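Enoyl-CoA hydratase/isomerase (Mycobacterium abscessus, PDB 3QXZ) probably catalyses the hydration or double-bond isomerisation of enoyl-CoA thioesters as a trimeric crotonase-family enzyme. Local coordinates at residues A[132-135]-A[136-140]; A[246-249]-A[250-254]; A[222-226]-A[227-231]; A[236-239]-A[240-243]; A[31-34]-A[35-39]. All coordinates share one frame; numbering follows the deposited sequence.

How the contacts relate
Contact 5, at the start of helix 33-48 in the beta-alpha-beta unit, is the nearest of the five to the centre of the chain, and no other subunit touches it; its buried side is apolar and its outer side carries a salt bridge. The other four all touch a neighbouring subunit, contacts 2, 3 and 4 the same one. Contacts 3 and 4 share helix 226-241, one at its capped start and one at its frayed end, and contact 4 touches contact 2 through Ala246 and Leu240. Contact 1 is a tight turn held mainly by backbone bonds. Its Phe138 and the Phe253 of contact 2 meet edge-to-face between subunits, although within one chain the contact centres lie about 50 Å apart.

Contact 1. Residues A[132-135]-A[136-140]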
loop_
_atom_site.group_PDB
_atom_site.type_symbol
_atom_site.label_atom_id
_atom_site.label_comp_id
_atom_site.label_asym_id
_atom_site.label_seq_id
_atom_site.Cartn_x
_atom_site.Cartn_y
_atom_site.Cartn_z
ATOM N N ALA A 132 0.397 16.590 10.791
ATOM C CA ALA A 132 -0.780 15.967 11.410
ATOM C C ALA A 132 -1.960 16.200 10.511
ATOM O O ALA A 132 -1.991 17.181 9.744
ATOM C CB ALA A 132 -1.079 16.562 12.806
ATOM N N ILE A 133 -2.967 15.338 10.671
ATOM C CA ILE A 133 -4.282 15.501 10.027
ATOM C C ILE A 133 -5.283 15.453 11.188
ATOM O O ILE A 133 -5.892 14.420 11.439
ATOM C CB ILE A 133 -4.529 14.400 8.969
ATOM C CG1 ILE A 133 -3.401 14.401 7.935
ATOM C CG2 ILE A 133 -5.865 14.590 8.279
ATOM C CD1 ILE A 133 -3.388 13.136 7.035
ATOM N N PRO A 134 -5.428 16.583 11.923
ATOM C CA PRO A 134 -6.117 16.513 13.214
ATOM C C PRO A 134 -7.577 16.915 13.174
ATOM O O PRO A 134 -8.157 17.160 14.233
ATOM C CB PRO A 134 -5.319 17.503 14.057
ATOM C CG PRO A 134 -4.990 18.605 13.079
ATOM C CD PRO A 134 -4.781 17.899 11.729
ATOM N N GLN A 135 -8.174 16.959 11.987
ATOM C CA GLN A 135 -9.561 17.435 11.830
ATOM C C GLN A 135 -10.553 16.782 12.803
ATOM O O GLN A 135 -11.451 17.458 13.317
ATOM C CB GLN A 135 -10.013 17.175 10.393
ATOM C CG GLN A 135 -9.520 18.201 9.343
ATOM C CD GLN A 135 -8.160 17.865 8.729
ATOM O OE1 GLN A 135 -7.267 17.325 9.388
ATOM N NE2 GLN A 135 -8.003 18.183 7.445
ATOM N N VAL A 136 -10.432 15.472 13.043
ATOM C CA VAL A 136 -11.411 14.807 13.943
ATOM C C VAL A 136 -11.338 15.309 15.384
ATOM O O VAL A 136 -12.327 15.210 16.112
ATOM C CB VAL A 136 -11.300 13.253 13.944
ATOM C CG1 VAL A 136 -11.594 12.671 12.547
ATOM C CG2 VAL A 136 -9.929 12.792 14.490
ATOM N N ARG A 137 -10.192 15.883 15.783
ATOM C CA ARG A 137 -10.044 16.473 17.125
ATOM C C ARG A 137 -10.749 17.816 17.238
ATOM O O ARG A 137 -10.899 18.336 18.351
ATOM C CB ARG A 137 -8.559 16.602 17.485
ATOM C CG ARG A 137 -7.792 15.283 17.437
ATOM C CD ARG A 137 -6.309 15.465 17.728
ATOM N NE ARG A 137 -5.977 15.536 19.155
ATOM C CZ ARG A 137 -5.792 14.480 19.948
ATOM N NH1 ARG A 137 -5.975 13.239 19.508
ATOM N NH2 ARG A 137 -5.434 14.658 21.226
ATOM N N PHE A 138 -11.241 18.343 16.117
ATOM C CA PHE A 138 -11.951 19.612 16.090
ATOM C C PHE A 138 -13.404 19.463 15.703
ATOM O O PHE A 138 -14.090 20.466 15.492
ATOM C CB PHE A 138 -11.230 20.591 15.144
ATOM C CG PHE A 138 -9.897 21.027 15.662
ATOM C CD1 PHE A 138 -9.799 22.101 16.539
ATOM C CD2 PHE A 138 -8.737 20.349 15.304
ATOM C CE1 PHE A 138 -8.567 22.497 17.045
ATOM C CE2 PHE A 138 -7.485 20.747 15.809
ATOM C CZ PHE A 138 -7.406 21.823 16.681
ATOM N N GLY A 139 -13.897 18.232 15.626
ATOM C CA GLY A 139 -15.303 18.000 15.303
ATOM C C GLY A 139 -15.662 18.016 13.826
ATOM O O GLY A 139 -16.856 17.976 13.479
ATOM N N VAL A 140 -14.652 18.061 12.957
ATOM C CA VAL A 140 -14.869 17.836 11.519
ATOM C C VAL A 140 -14.171 16.526 11.098
ATOM O O VAL A 140 -14.169 15.597 11.870
ATOM C CB VAL A 140 -14.570 19.077 10.659
ATOM C CG1 VAL A 140 -15.687 20.135 10.891
ATOM C CG2 VAL A 140 -13.203 19.658 10.927
HETATM O O HOH W 1 -8.570 13.688 11.495
#
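With CG swung beside its own backbone N (chi1 -68°), Phe138 lays the CD2 edge of its ring against Pro134, where CD2 comes 3.4 Å from Pro134 O, close to the ring plane. The same ring reaches the pyrrolidine, Pro134 CG standing 4.3 Å from Phe138 CE2. Val140 turns CG2 back toward Gln135, 4.1 Å from Gln135 CB.

Backbone bonds do most of the holding. Arg137 N donates to Pro134 O at 2.9 Å, an i to i+3 bond of the short 3-10 turn. Gln135 O is gripped twice, by Phe138 N at 2.9 Å and by Val140 N at 3.3 Å, and the two donors come from opposite faces of its carbonyl plane. A water completes the turn, donating to Ile133 O and accepting from Val136 N. This 3-10 turn leads out of the short strand 131-132 of the crotonase fold and carries the chain toward helix 146-149. Gly139 takes a positive phi (83°), at which a CB would press on the carbonyl O of Phe138.

The polar ends have partners beyond the turn: Gln135 NE2 bonds Asp143 OD2, and Arg137 NH1 bonds Thr165 O and also forms a salt bridge with Asp199 of a second subunit. Phe138 meets Phe253 of that subunit edge-to-face.

Contact 2. Residues A[246-249]-A[250-254]; sequences AAEG and PRAFI
Ala246 meets Pro250, one helical turn on, through its carbonyl, and the proline ring takes the place an N-H would fill: Pro250 CD lies 3.1 Å from Ala246 O. Because Pro250 N has no hydrogen, the bond to the turn before is missing and the helix kinks here.

Ala247 follows, its carbonyl accepting from Arg251 N at 3.1 Å. That oxygen also sits over one face of the Arg251 guanidinium, offset toward the rim, while the Ala247 methyl abuts the NH1 corner, on the same side as that oxygen, with CB 3.2 Å from Arg251 NH1. The arginine folds back over this turn because its otherwise extended chain bends at chi3 (-44°).

Glu248 carries the polar part. Its chain bends at chi2 (61°), which brings OE1 to the edge of the guanidinium, 3.0 Å from Arg251 NH2; the hydrogen bond in this salt bridge is weak. The carboxylate and guanidinium planes are 36° apart. OE2 has its partners outside the segments, Arg257 NH1 and Arg260 N, so the carboxylate joins this helix to the C-terminal tail. Glu248 O is bonded by Ala252 N at 2.8 Å.

Both segments belong to helix 245-255, one of the C-terminal helices of this crotonase-family chain. Pro250 packs on Ala73 of a third subunit and Phe253 on Ile70 of that subunit.

Gly249, the last residue before the proline, continues the pattern: its O accepts from Phe253 N at 3.1 Å, with Phe253 CB also leaning on that oxygen.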
loop_
_atom_site.group_PDB
_atom_site.type_symbol
_atom_site.label_atom_id
_atom_site.label_comp_id
_atom_site.label_asym_id
_atom_site.label_seq_id
_atom_site.Cartn_x
_atom_site.Cartn_y
_atom_site.Cartn_z
ATOM N N ALA A 246 10.997 8.451 -28.881
ATOM C CA ALA A 246 11.365 7.076 -28.546
ATOM C C ALA A 246 12.685 6.651 -29.180
ATOM O O ALA A 246 13.359 5.741 -28.677
ATOM C CB ALA A 246 10.240 6.090 -28.897
ATOM N N ALA A 247 13.047 7.311 -30.280
ATOM C CA ALA A 247 14.355 7.056 -30.894
ATOM C C ALA A 247 15.413 7.987 -30.324
ATOM O O ALA A 247 16.582 7.591 -30.186
ATOM C CB ALA A 247 14.265 7.202 -32.392
ATOM N N GLU A 248 15.011 9.207 -29.987
ATOM C CA GLU A 248 15.934 10.205 -29.448
ATOM C C GLU A 248 16.522 9.838 -28.074
ATOM O O GLU A 248 17.687 10.104 -27.785
ATOM C CB GLU A 248 15.255 11.580 -29.387
ATOM C CG GLU A 248 16.077 12.708 -28.720
ATOM C CD GLU A 248 17.419 13.053 -29.408
ATOM O OE1 GLU A 248 17.819 12.456 -30.434
ATOM O OE2 GLU A 248 18.093 13.931 -28.854
ATOM N N GLY A 249 15.717 9.246 -27.201
ATOM C CA GLY A 249 16.226 8.849 -25.893
ATOM C C GLY A 249 17.449 7.942 -25.979
ATOM O O GLY A 249 18.509 8.262 -25.412
ATOM N N PRO A 250 17.311 6.786 -26.657
ATOM C CA PRO A 250 18.485 5.912 -26.841
ATOM C C PRO A 250 19.599 6.564 -27.663
ATOM O O PRO A 250 20.774 6.405 -27.306
ATOM C CB PRO A 250 17.912 4.690 -27.573
ATOM C CG PRO A 250 16.412 4.689 -27.155
ATOM C CD PRO A 250 16.076 6.161 -27.160
ATOM N N ARG A 251 19.247 7.295 -28.712
ATOM C CA ARG A 251 20.295 7.925 -29.549
ATOM C C ARG A 251 21.142 8.901 -28.731
ATOM O O ARG A 251 22.373 8.892 -28.835
ATOM C CB ARG A 251 19.675 8.647 -30.730
ATOM C CG ARG A 251 20.685 9.368 -31.613
ATOM C CD ARG A 251 19.989 10.081 -32.748
ATOM N NE ARG A 251 18.978 9.203 -33.312
ATOM C CZ ARG A 251 17.671 9.426 -33.241
ATOM N NH1 ARG A 251 16.837 8.546 -33.766
ATOM N NH2 ARG A 251 17.202 10.532 -32.666
ATOM N N ALA A 252 20.500 9.741 -27.923
ATOM C CA ALA A 252 21.223 10.709 -27.118
ATOM C C ALA A 252 22.081 10.016 -26.077
ATOM O O ALA A 252 23.247 10.380 -25.877
ATOM C CB ALA A 252 20.267 11.713 -26.486
ATOM N N PHE A 253 21.541 8.958 -25.476
ATOM C CA PHE A 253 22.296 8.171 -24.494
ATOM C C PHE A 253 23.575 7.564 -25.097
ATOM O O PHE A 253 24.654 7.700 -24.516
ATOM C CB PHE A 253 21.374 7.083 -23.923
ATOM C CG PHE A 253 22.022 6.195 -22.903
ATOM C CD1 PHE A 253 22.018 6.545 -21.554
ATOM C CD2 PHE A 253 22.627 5.005 -23.287
ATOM C CE1 PHE A 253 22.619 5.707 -20.597
ATOM C CE2 PHE A 253 23.221 4.161 -22.341
ATOM C CZ PHE A 253 23.210 4.519 -20.998
ATOM N N ILE A 254 23.433 6.934 -26.258
ATOM C CA ILE A 254 24.564 6.339 -26.994
ATOM C C ILE A 254 25.593 7.401 -27.440
ATOM O O ILE A 254 26.803 7.142 -27.409
ATOM C CB ILE A 254 24.047 5.494 -28.184
ATOM C CG1 ILE A 254 23.263 4.267 -27.680
ATOM C CG2 ILE A 254 25.185 5.062 -29.119
ATOM C CD1 ILE A 254 24.066 3.321 -26.816
#

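Contact 3. Residues A[222-226]-A[227-231]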
loop_
_atom_site.group_PDB
_atom_site.type_symbol
_atom_site.label_atom_id
_atom_site.label_comp_id
_atom_site.label_asym_id
_atom_site.label_seq_id
_atom_site.Cartn_x
_atom_site.Cartn_y
_atom_site.Cartn_z
ATOM N N THR A 222 -10.267 5.214 -11.011
ATOM C CA THR A 222 -11.404 4.537 -11.619
ATOM C C THR A 222 -11.432 3.045 -11.306
ATOM O O THR A 222 -12.355 2.357 -11.757
ATOM C CB THR A 222 -11.436 4.707 -13.158
ATOM O OG1 THR A 222 -10.276 4.093 -13.733
ATOM C CG2 THR A 222 -11.511 6.177 -13.561
ATOM N N GLY A 223 -10.440 2.519 -10.584
ATOM C CA GLY A 223 -10.436 1.083 -10.249
ATOM C C GLY A 223 -10.228 0.197 -11.470
ATOM O O GLY A 223 -10.900 -0.818 -11.621
ATOM N N MET A 224 -9.310 0.551 -12.368
ATOM C CA MET A 224 -9.091 -0.262 -13.576
ATOM C C MET A 224 -8.620 -1.668 -13.201
ATOM O O MET A 224 -7.831 -1.843 -12.246
ATOM C CB MET A 224 -8.027 0.390 -14.485
ATOM C CG MET A 224 -8.543 1.590 -15.232
ATOM S SD MET A 224 -7.279 2.520 -16.124
ATOM C CE MET A 224 -6.848 1.388 -17.391
ATOM N N SER A 225 -9.077 -2.668 -13.946
ATOM C CA SER A 225 -8.587 -4.042 -13.762
ATOM C C SER A 225 -7.156 -4.161 -14.292
ATOM O O SER A 225 -6.668 -3.334 -15.076
ATOM C CB SER A 225 -9.477 -5.019 -14.496
ATOM O OG SER A 225 -9.289 -4.836 -15.888
ATOM N N ALA A 226 -6.481 -5.239 -13.907
ATOM C CA ALA A 226 -5.148 -5.513 -14.459
ATOM C C ALA A 226 -5.177 -5.615 -15.985
ATOM O O ALA A 226 -4.318 -5.043 -16.652
ATOM C CB ALA A 226 -4.533 -6.791 -13.826
ATOM N N ALA A 227 -6.172 -6.299 -16.536
ATOM C CA ALA A 227 -6.262 -6.420 -17.990
ATOM C C ALA A 227 -6.422 -5.048 -18.635
ATOM O O ALA A 227 -5.849 -4.802 -19.697
ATOM C CB ALA A 227 -7.427 -7.327 -18.375
ATOM N N GLU A 228 -7.217 -4.171 -18.035
ATOM C CA GLU A 228 -7.407 -2.809 -18.585
ATOM C C GLU A 228 -6.120 -1.984 -18.513
ATOM O O GLU A 228 -5.775 -1.256 -19.468
ATOM C CB GLU A 228 -8.526 -2.098 -17.846
ATOM C CG GLU A 228 -9.891 -2.696 -18.154
ATOM C CD GLU A 228 -10.975 -2.219 -17.209
ATOM O OE1 GLU A 228 -10.705 -1.616 -16.166
ATOM O OE2 GLU A 228 -12.157 -2.453 -17.548
ATOM N N VAL A 229 -5.380 -2.061 -17.412
ATOM C CA VAL A 229 -4.102 -1.365 -17.318
ATOM C C VAL A 229 -3.115 -1.930 -18.354
ATOM O O VAL A 229 -2.399 -1.157 -19.020
ATOM C CB VAL A 229 -3.495 -1.449 -15.898
ATOM C CG1 VAL A 229 -2.129 -0.733 -15.867
ATOM C CG2 VAL A 229 -4.419 -0.783 -14.877
ATOM N N ALA A 230 -3.072 -3.254 -18.510
ATOM C CA ALA A 230 -2.135 -3.864 -19.468
ATOM C C ALA A 230 -2.442 -3.382 -20.888
ATOM O O ALA A 230 -1.527 -3.062 -21.666
ATOM C CB ALA A 230 -2.207 -5.374 -19.397
ATOM N N ALA A 231 -3.732 -3.311 -21.224
ATOM C CA ALA A 231 -4.128 -2.810 -22.552
ATOM C C ALA A 231 -3.734 -1.342 -22.725
ATOM O O ALA A 231 -3.275 -0.960 -23.802
ATOM C CB ALA A 231 -5.615 -3.009 -22.789
#
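Ser225 and Glu228 grip each other by two reciprocal hydrogen bonds, a capping box at the start of helix 226-241. Ser225 OG accepts from Glu228 N at 3.1 Å, and Glu228 OE1 accepts from Ser225 N at 2.9 Å, reached from above the carboxylate plane. The serine hydroxyl sits between its own backbone N and carbonyl carbon (chi1 70°), turned to the helix end, while the glutamate chain runs out extended beyond CG and leads its carboxylate back past OG. Each side chain thus takes up a backbone N-H that the first turn of the helix would otherwise leave without a partner.

Ordinary helical bonds begin at once behind the cap: Val229 N donates to Ser225 O at 3.0 Å, and Ala230 N to Ala226 O at 2.9 Å.

The apolar part is carried by Met224, the residue just ahead of the cap. Its CB meets Val229 CG2 at 3.8 Å, so that Met224 (N') and Val229 (N4) form a hydrophobic staple spanning the capping box. A bend at chi3 (69°) brings the terminal methyl over the backbone of the first turn, Met224 CE lying 3.5 Å from Glu228 O.

Gly223, with positive phi, ends helix 206-222, and Met224 and Val229 both pack back on Ala219 of that helix. Leu145 of a third subunit meets Val229 and Ala230, and its Trp148 meets Ala226, so the first turn of helix 226-241 packs against the third subunit.

Contact 4. Residues A[236-239]-A[240-243]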
loop_
_atom_site.group_PDB
_atom_site.type_symbol
_atom_site.label_atom_id
_atom_site.label_comp_id
_atom_site.label_asym_id
_atom_site.label_seq_id
_atom_site.Cartn_x
_atom_site.Cartn_y
_atom_site.Cartn_z
ATOM N N ASP A 236 -0.535 3.121 -24.961
ATOM C CA ASP A 236 0.417 4.202 -24.700
ATOM C C ASP A 236 1.771 3.944 -25.358
ATOM O O ASP A 236 2.382 4.886 -25.890
ATOM C CB ASP A 236 0.607 4.410 -23.190
ATOM C CG ASP A 236 -0.581 5.089 -22.520
ATOM O OD1 ASP A 236 -1.506 5.554 -23.214
ATOM O OD2 ASP A 236 -0.577 5.143 -21.284
ATOM N N HIS A 237 2.234 2.699 -25.338
ATOM C CA HIS A 237 3.466 2.342 -26.044
ATOM C C HIS A 237 3.339 2.588 -27.534
ATOM O O HIS A 237 4.287 3.072 -28.146
ATOM C CB HIS A 237 3.885 0.907 -25.744
ATOM C CG HIS A 237 4.821 0.807 -24.584
ATOM N ND1 HIS A 237 4.417 0.975 -23.277
ATOM C CD2 HIS A 237 6.165 0.616 -24.544
ATOM C CE1 HIS A 237 5.469 0.869 -22.472
ATOM N NE2 HIS A 237 6.541 0.660 -23.224
ATOM N N LEU A 238 2.203 2.253 -28.154
ATOM C CA LEU A 238 2.069 2.542 -29.586
ATOM C C LEU A 238 2.147 4.041 -29.831
ATOM O O LEU A 238 2.788 4.464 -30.798
ATOM C CB LEU A 238 0.782 1.914 -30.151
ATOM C CG LEU A 238 0.708 0.382 -30.197
ATOM C CD1 LEU A 238 -0.638 -0.040 -30.779
ATOM C CD2 LEU A 238 1.857 -0.185 -31.022
ATOM N N ARG A 239 1.528 4.847 -28.978
ATOM C CA ARG A 239 1.610 6.303 -29.089
ATOM C C ARG A 239 3.043 6.797 -28.950
ATOM O O ARG A 239 3.508 7.597 -29.783
ATOM C CB ARG A 239 0.704 6.964 -28.049
ATOM C CG ARG A 239 0.719 8.491 -28.033
ATOM C CD ARG A 239 -0.411 9.038 -27.171
ATOM N NE ARG A 239 -0.350 10.487 -26.952
ATOM C CZ ARG A 239 -0.826 11.398 -27.802
ATOM N NH1 ARG A 239 -1.376 11.024 -28.956
ATOM N NH2 ARG A 239 -0.737 12.694 -27.507
ATOM N N LEU A 240 3.758 6.319 -27.934
ATOM C CA LEU A 240 5.143 6.737 -27.704
ATOM C C LEU A 240 6.107 6.228 -28.765
ATOM O O LEU A 240 6.972 6.985 -29.249
ATOM C CB LEU A 240 5.603 6.252 -26.321
ATOM C CG LEU A 240 4.848 6.947 -25.189
ATOM C CD1 LEU A 240 5.029 6.144 -23.886
ATOM C CD2 LEU A 240 5.284 8.417 -25.008
ATOM N N MET A 241 5.976 4.963 -29.141
ATOM C CA MET A 241 6.872 4.398 -30.158
ATOM C C MET A 241 6.613 4.986 -31.545
ATOM O O MET A 241 7.477 4.881 -32.419
ATOM C CB MET A 241 6.764 2.873 -30.168
ATOM C CG MET A 241 7.259 2.234 -28.882
ATOM S SD MET A 241 7.041 0.447 -28.834
ATOM C CE MET A 241 5.446 0.201 -29.595
ATOM N N GLY A 242 5.450 5.588 -31.755
ATOM C CA GLY A 242 5.164 6.265 -33.017
ATOM C C GLY A 242 5.649 7.696 -33.048
ATOM O O GLY A 242 5.322 8.416 -34.003
ATOM N N SER A 243 6.377 8.135 -32.018
ATOM C CA SER A 243 6.972 9.478 -31.933
ATOM C C SER A 243 8.476 9.390 -31.895
ATOM O O SER A 243 9.057 8.470 -31.325
ATOM C CB SER A 243 6.477 10.230 -30.685
ATOM O OG SER A 243 7.424 11.242 -30.282
#
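Met241 and Leu238 touch through their ends on the C-terminal turn of helix 226-241, in the C-terminal helical part of this crotonase-family chain, Leu238 CD2 lying 3.9 Å from Met241 CE. The methionine chain bends at chi3 (-39°) and curls over the carbonyl of the preceding turn, its CE 3.4 Å from His237 O. Its sulfur stands near the plane of the His237 imidazole, at the edge, with Met241 SD 5.5 Å from the ring centroid, a sulfur-aromatic contact. Leu240 leans its CG on Asp236 O.

Backbone bonds set these groups in place. Leu240 N donates to Asp236 O, and Met241 N to His237 O at 2.7 Å. At Gly242, where the helix is left, the pattern frays into two weak bonds to Leu238 O and Arg239 O.

Farther out, His237 ND1 bonds Glu233 O, which holds the ring's rotation, and Arg239 NE forms a salt bridge with Glu207 of helix 206-222, on which Leu240 also packs. Phe85 of a third subunit lies against Leu238 and Met241. Beyond the helix, Ser243 OG accepts from Asp245 N to cap the next helix, and Ser243 N itself bonds Leu240 O at 3.1 Å.

Contact 5. Residues A[31-34]-A[35-39]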
loop_
_atom_site.group_PDB
_atom_site.type_symbol
_atom_site.label_atom_id
_atom_site.label_comp_id
_atom_site.label_asym_id
_atom_site.label_seq_id
_atom_site.Cartn_x
_atom_site.Cartn_y
_atom_site.Cartn_z
ATOM N N PHE A 31 -4.245 27.915 5.139
ATOM C CA PHE A 31 -5.120 27.689 4.011
ATOM C C PHE A 31 -6.357 28.561 4.113
ATOM O O PHE A 31 -6.946 28.711 5.191
ATOM C CB PHE A 31 -5.541 26.220 3.932
ATOM C CG PHE A 31 -6.330 25.903 2.707
ATOM C CD1 PHE A 31 -5.676 25.685 1.489
ATOM C CD2 PHE A 31 -7.714 25.846 2.749
ATOM C CE1 PHE A 31 -6.394 25.424 0.338
ATOM C CE2 PHE A 31 -8.448 25.582 1.592
ATOM C CZ PHE A 31 -7.770 25.361 0.388
ATOM N N THR A 32 -6.746 29.123 2.976
ATOM C CA THR A 32 -7.981 29.887 2.844
ATOM C C THR A 32 -8.714 29.441 1.594
ATOM O O THR A 32 -8.104 28.883 0.667
ATOM C CB THR A 32 -7.725 31.412 2.715
ATOM O OG1 THR A 32 -7.069 31.680 1.471
ATOM C CG2 THR A 32 -6.883 31.946 3.898
ATOM N N VAL A 33 -10.007 29.745 1.535
ATOM C CA VAL A 33 -10.835 29.404 0.385
ATOM C C VAL A 33 -10.250 30.013 -0.883
ATOM O O VAL A 33 -10.106 29.324 -1.903
ATOM C CB VAL A 33 -12.288 29.912 0.571
ATOM C CG1 VAL A 33 -13.124 29.590 -0.662
ATOM C CG2 VAL A 33 -12.921 29.309 1.816
ATOM N N GLU A 34 -9.887 31.287 -0.812
ATOM C CA GLU A 34 -9.290 31.965 -1.964
ATOM C C GLU A 34 -7.962 31.342 -2.397
ATOM O O GLU A 34 -7.710 31.197 -3.595
ATOM C CB GLU A 34 -9.158 33.482 -1.724
ATOM C CG GLU A 34 -8.602 34.279 -2.919
ATOM C CD GLU A 34 -9.471 34.226 -4.172
ATOM O OE1 GLU A 34 -10.687 33.963 -4.085
ATOM O OE2 GLU A 34 -8.927 34.465 -5.265
ATOM N N LEU A 35 -7.128 30.951 -1.439
ATOM C CA LEU A 35 -5.882 30.257 -1.787
ATOM C C LEU A 35 -6.197 28.976 -2.547
ATOM O O LEU A 35 -5.526 28.665 -3.541
ATOM C CB LEU A 35 -5.061 29.934 -0.541
ATOM C CG LEU A 35 -3.693 29.275 -0.770
ATOM C CD1 LEU A 35 -2.703 30.233 -1.466
ATOM C CD2 LEU A 35 -3.141 28.781 0.543
ATOM N N GLY A 36 -7.214 28.233 -2.099
ATOM C CA GLY A 36 -7.593 26.987 -2.804
ATOM C C GLY A 36 -8.053 27.231 -4.231
ATOM O O GLY A 36 -7.699 26.477 -5.151
ATOM N N ARG A 37 -8.830 28.301 -4.433
ATOM C CA ARG A 37 -9.270 28.701 -5.773
ATOM C C ARG A 37 -8.083 29.014 -6.666
ATOM O O ARG A 37 -8.023 28.552 -7.809
ATOM C CB ARG A 37 -10.160 29.941 -5.698
ATOM C CG ARG A 37 -11.506 29.687 -5.062
ATOM C CD ARG A 37 -12.324 30.966 -5.097
ATOM N NE ARG A 37 -13.566 30.815 -4.342
ATOM C CZ ARG A 37 -14.071 31.746 -3.541
ATOM N NH1 ARG A 37 -13.424 32.886 -3.360
ATOM N NH2 ARG A 37 -15.206 31.529 -2.896
ATOM N N GLN A 38 -7.143 29.796 -6.135
ATOM C CA GLN A 38 -5.941 30.174 -6.895
ATOM C C GLN A 38 -5.035 28.976 -7.205
ATOM O O GLN A 38 -4.471 28.905 -8.298
ATOM C CB GLN A 38 -5.165 31.286 -6.191
ATOM C CG GLN A 38 -5.941 32.614 -6.236
ATOM C CD GLN A 38 -5.141 33.818 -5.814
ATOM O OE1 GLN A 38 -3.915 33.849 -5.904
ATOM N NE2 GLN A 38 -5.853 34.851 -5.377
ATOM N N LEU A 39 -4.908 28.043 -6.260
ATOM C CA LEU A 39 -4.032 26.895 -6.465
ATOM C C LEU A 39 -4.602 25.987 -7.549
ATOM O O LEU A 39 -3.860 25.498 -8.411
ATOM C CB LEU A 39 -3.791 26.150 -5.144
ATOM C CG LEU A 39 -2.907 24.898 -5.219
ATOM C CD1 LEU A 39 -1.535 25.213 -5.849
ATOM C CD2 LEU A 39 -2.732 24.258 -3.851
#
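Phe31 packs its ring against the first turn of helix 33-48, with CZ 3.6 Å from Gly36 CA and CD1 4.1 Å from Leu35 CD2. The ring approaches both obliquely, and the absence of a side chain at Gly36 is what lets it come so near. Behind it stand Ile112 and Leu116 of helix 112-117, while Leu35 reaches Leu22 and Leu9 of the sheet, so Leu35 and Gly36 are buried here.

Thr32 closes the helix end between the two sides. A chi1 of 67° tucks Thr32 OG1 over the helix end, where it accepts from Leu35 N at 3.0 Å, the N-cap bond, and Thr32 O accepts from Gly36 N in the carbonyl plane.

The outer side is polar and more open to solvent. Glu34, bent at chi2 (62°), divides its carboxylate between two partners one turn on. OE1 meets the edge of the Arg37 guanidinium in its plane, a salt bridge with Arg37 NH1 at 3.0 Å, and OE2 offers its anti lone pair to Gln38 NE2 at 3.1 Å in an almost straight bond (175°). Val33 CG1 lies over one face of the guanidinium, toward its rim, 3.6 Å from Arg37 NH2.

An N-capped helix of this kind, buried on one side and charged on the other, is the connecting helix of the beta-alpha-beta crossover from strand 17-23 to strand 54-59 in the crotonase fold.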